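Local coordinates for protein histone acetyltransferase (PDB 6IF4) that probably transfers acetyl groups from acetyl-CoA to protein lysines as a MYST-family enzyme, this piece being its presumed Tudor (Tudor-knot) domain of SH3-like fold, at residues F18-I23 against A56-R60. Numbering follows the deposited sequence.
Sequences FHAAII and ALRER
In this small SH3-like β-barrel of the presumed Tudor domain, residues 18–23 and the last strand, 57–59, flank the same neighbour, strand 9–13, and meet through side chains reaching past it. Their short axes pass 8.8 Å apart at 62°, too far for direct backbone pairing. At one end Arg58 lies over Phe18 in a cation-pi contact: CZ of Arg58 stands 4.6 Å from the centroid of the Phe18 ring and only 6° off its normal. The guanidinium does not lie flat on the ring. The two planes are almost perpendicular, so the group stands on edge with NE over the ring centre, while Arg58 CG touches the rim at Phe18 CZ (3.6 Å). A bend at chi3 turns the arginine chain back across the aromatic face, and CD adds an off-centre CH-pi contact.

Arg60 makes the polar link. Its CG is anti to the backbone N (chi1 173°), and the chain runs alongside Ala20, whose CB sits 3.6 Å from Arg60 NE and rests over one guanidinium face, toward its rim. From there NH2 of Arg60 donates a nearly straight hydrogen bond of 2.8 Å to Ala21 O; the oxygen Ala21 O lies in the guanidinium plane, although the donor sits well above the carbonyl plane. Because Arg60 NE also bonds to Val10 O, two backbone carbonyls on adjacent strands fix the rotation of the group. On the interior side, the methyls Ile23 CD1 and Leu57 CD1 meet at 3.9 Å, joined there by Phe4 and by Tyr37 of strand 35–41. Strand 9–13 completes the arrangement, with Ala21 paired to Val10, His19 to Ala12, and Tyr11 touching Arg58.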
ATOM      1  N   PHE B  18       1.651  11.852  -0.787  1.00 18.71           N
ATOM      2  CA  PHE B  18       0.724  10.918  -0.165  1.00 18.08           C
ATOM      3  C   PHE B  18      -0.638  11.021  -0.839  1.00 18.53           C
ATOM      4  O   PHE B  18      -1.193  12.117  -0.969  1.00 23.17           O
ATOM      5  CB  PHE B  18       0.595  11.202   1.331  1.00 25.36           C
ATOM      6  CG  PHE B  18       1.525  10.392   2.183  1.00 27.89           C
ATOM      7  CD1 PHE B  18       1.401   9.013   2.246  1.00 20.68           C
ATOM      8  CD2 PHE B  18       2.521  11.006   2.926  1.00 22.26           C
ATOM      9  CE1 PHE B  18       2.253   8.262   3.031  1.00 20.76           C
ATOM     10  CE2 PHE B  18       3.378  10.260   3.713  1.00 18.98           C
ATOM     11  CZ  PHE B  18       3.243   8.884   3.765  1.00 20.92           C
ATOM     12  N   HIS B  19      -1.178   9.881  -1.259  1.00 17.82           N
ATOM     13  CA  HIS B  19      -2.490   9.814  -1.887  1.00 23.76           C
ATOM     14  C   HIS B  19      -3.344   8.787  -1.164  1.00 19.11           C
ATOM     15  O   HIS B  19      -2.834   7.762  -0.702  1.00 13.56           O
ATOM     16  CB  HIS B  19      -2.384   9.461  -3.371  1.00 13.62           C
ATOM     17  CG  HIS B  19      -1.762  10.537  -4.202  1.00 14.95           C
ATOM     18  ND1 HIS B  19      -2.488  11.585  -4.728  1.00 19.54           N
ATOM     19  CD2 HIS B  19      -0.481  10.734  -4.593  1.00 15.40           C
ATOM     20  CE1 HIS B  19      -1.681  12.379  -5.408  1.00 21.35           C
ATOM     21  NE2 HIS B  19      -0.458  11.884  -5.344  1.00 18.96           N
ATOM     22  N   ALA B  20      -4.642   9.069  -1.059  1.00 19.53           N
ATOM     23  CA  ALA B  20      -5.570   8.083  -0.524  1.00 18.80           C
ATOM     24  C   ALA B  20      -5.492   6.797  -1.338  1.00 15.95           C
ATOM     25  O   ALA B  20      -5.433   6.823  -2.571  1.00 18.30           O
ATOM     26  CB  ALA B  20      -6.996   8.631  -0.535  1.00 14.21           C
ATOM     27  N   ALA B  21      -5.473   5.664  -0.641  1.00 13.30           N
ATOM     28  CA  ALA B  21      -5.316   4.375  -1.293  1.00 15.88           C
ATOM     29  C   ALA B  21      -6.015   3.303  -0.467  1.00 15.66           C
ATOM     30  O   ALA B  21      -6.519   3.558   0.630  1.00 19.48           O
ATOM     31  CB  ALA B  21      -3.833   4.043  -1.498  1.00 16.99           C
ATOM     32  N   ILE B  22      -6.025   2.088  -1.008  1.00 16.21           N
ATOM     33  CA  ILE B  22      -6.581   0.918  -0.345  1.00 14.04           C
ATOM     34  C   ILE B  22      -5.629  -0.238  -0.610  1.00 14.60           C
ATOM     35  O   ILE B  22      -4.975  -0.301  -1.654  1.00 16.53           O
ATOM     36  CB  ILE B  22      -8.011   0.580  -0.845  1.00 25.84           C
ATOM     37  CG1 ILE B  22      -8.987   1.719  -0.551  1.00 40.75           C
ATOM     38  CG2 ILE B  22      -8.530  -0.710  -0.220  1.00 25.74           C
ATOM     39  CD1 ILE B  22     -10.304   1.595  -1.292  1.00 44.69           C
ATOM     40  N   ILE B  23      -5.528  -1.142   0.353  1.00 20.32           N
ATOM     41  CA  ILE B  23      -4.659  -2.301   0.217  1.00 22.80           C
ATOM     42  C   ILE B  23      -5.440  -3.430  -0.440  1.00 24.10           C
ATOM     43  O   ILE B  23      -6.463  -3.883   0.085  1.00 22.50           O
ATOM     44  CB  ILE B  23      -4.081  -2.712   1.573  1.00 22.41           C
ATOM     45  CG1 ILE B  23      -3.019  -1.678   1.940  1.00 22.85           C
ATOM     46  CG2 ILE B  23      -3.480  -4.105   1.511  1.00 13.56           C
ATOM     47  CD1 ILE B  23      -2.450  -1.855   3.250  1.00 24.17           C
ATOM     48  N   ALA B  56       6.089   3.078   3.209  1.00 14.28           N
ATOM     49  CA  ALA B  56       5.450   3.999   2.282  1.00 19.30           C
ATOM     50  C   ALA B  56       3.989   4.263   2.620  1.00 20.69           C
ATOM     51  O   ALA B  56       3.328   5.011   1.894  1.00 15.78           O
ATOM     52  CB  ALA B  56       5.555   3.465   0.849  1.00 17.13           C
ATOM     53  N   LEU B  57       3.479   3.690   3.708  1.00 15.34           N
ATOM     54  CA  LEU B  57       2.059   3.731   4.018  1.00 16.57           C
ATOM     55  C   LEU B  57       1.800   4.441   5.340  1.00 17.78           C
ATOM     56  O   LEU B  57       2.647   4.477   6.235  1.00 14.78           O
ATOM     57  CB  LEU B  57       1.461   2.316   4.086  1.00 18.15           C
ATOM     58  CG  LEU B  57       1.627   1.415   2.862  1.00 18.87           C
ATOM     59  CD1 LEU B  57       0.953   0.074   3.103  1.00 13.12           C
ATOM     60  CD2 LEU B  57       1.062   2.084   1.624  1.00 18.30           C
ATOM     61  N   ARG B  58       0.589   4.984   5.450  1.00 17.00           N
ATOM     62  CA  ARG B  58       0.079   5.587   6.668  1.00 15.79           C
ATOM     63  C   ARG B  58      -1.370   5.162   6.831  1.00 24.46           C
ATOM     64  O   ARG B  58      -2.085   4.977   5.845  1.00 15.74           O
ATOM     65  CB  ARG B  58       0.135   7.123   6.633  1.00 21.85           C
ATOM     66  CG  ARG B  58       1.516   7.731   6.649  1.00 25.62           C
ATOM     67  CD  ARG B  58       1.447   9.199   7.049  1.00 28.20           C
ATOM     68  NE  ARG B  58       0.635  10.005   6.140  1.00 30.08           N
ATOM     69  CZ  ARG B  58      -0.560  10.508   6.441  1.00 28.49           C
ATOM     70  NH1 ARG B  58      -1.104  10.279   7.629  1.00 39.97           N
ATOM     71  NH2 ARG B  58      -1.216  11.238   5.551  1.00 26.89           N
ATOM     72  N   GLU B  59      -1.800   5.010   8.080  1.00 20.98           N
ATOM     73  CA  GLU B  59      -3.217   4.807   8.345  1.00 22.80           C
ATOM     74  C   GLU B  59      -4.007   5.997   7.821  1.00 20.31           C
ATOM     75  O   GLU B  59      -3.516   7.127   7.781  1.00 23.38           O
ATOM     76  CB  GLU B  59      -3.472   4.642   9.844  1.00 34.15           C
ATOM     77  CG  GLU B  59      -3.109   3.289  10.422  1.00 42.57           C
ATOM     78  CD  GLU B  59      -3.420   3.202  11.905  1.00 48.48           C
ATOM     79  OE1 GLU B  59      -2.892   2.287  12.572  1.00 52.16           O
ATOM     80  OE2 GLU B  59      -4.190   4.052  12.406  1.00 48.02           O
ATOM     81  N   ARG B  60      -5.242   5.730   7.415  1.00 21.72           N
ATOM     82  CA  ARG B  60      -6.156   6.779   6.923  1.00 17.25           C
ATOM     83  C   ARG B  60      -7.515   6.623   7.621  1.00 27.59           C
ATOM     84  O   ARG B  60      -8.176   5.640   7.393  1.00 30.77           O
ATOM     85  CB  ARG B  60      -6.263   6.757   5.397  1.00 23.05           C
ATOM     86  CG  ARG B  60      -7.312   7.690   4.811  1.00 22.50           C
ATOM     87  CD  ARG B  60      -7.347   7.851   3.302  1.00 20.39           C
ATOM     88  NE  ARG B  60      -7.539   6.676   2.498  1.00 14.44           N
ATOM     89  CZ  ARG B  60      -8.676   6.311   1.928  1.00 23.91           C
ATOM     90  NH1 ARG B  60      -9.748   7.046   2.088  1.00 19.36           N
ATOM     91  NH2 ARG B  60      -8.745   5.210   1.209  1.00 14.81           N
TER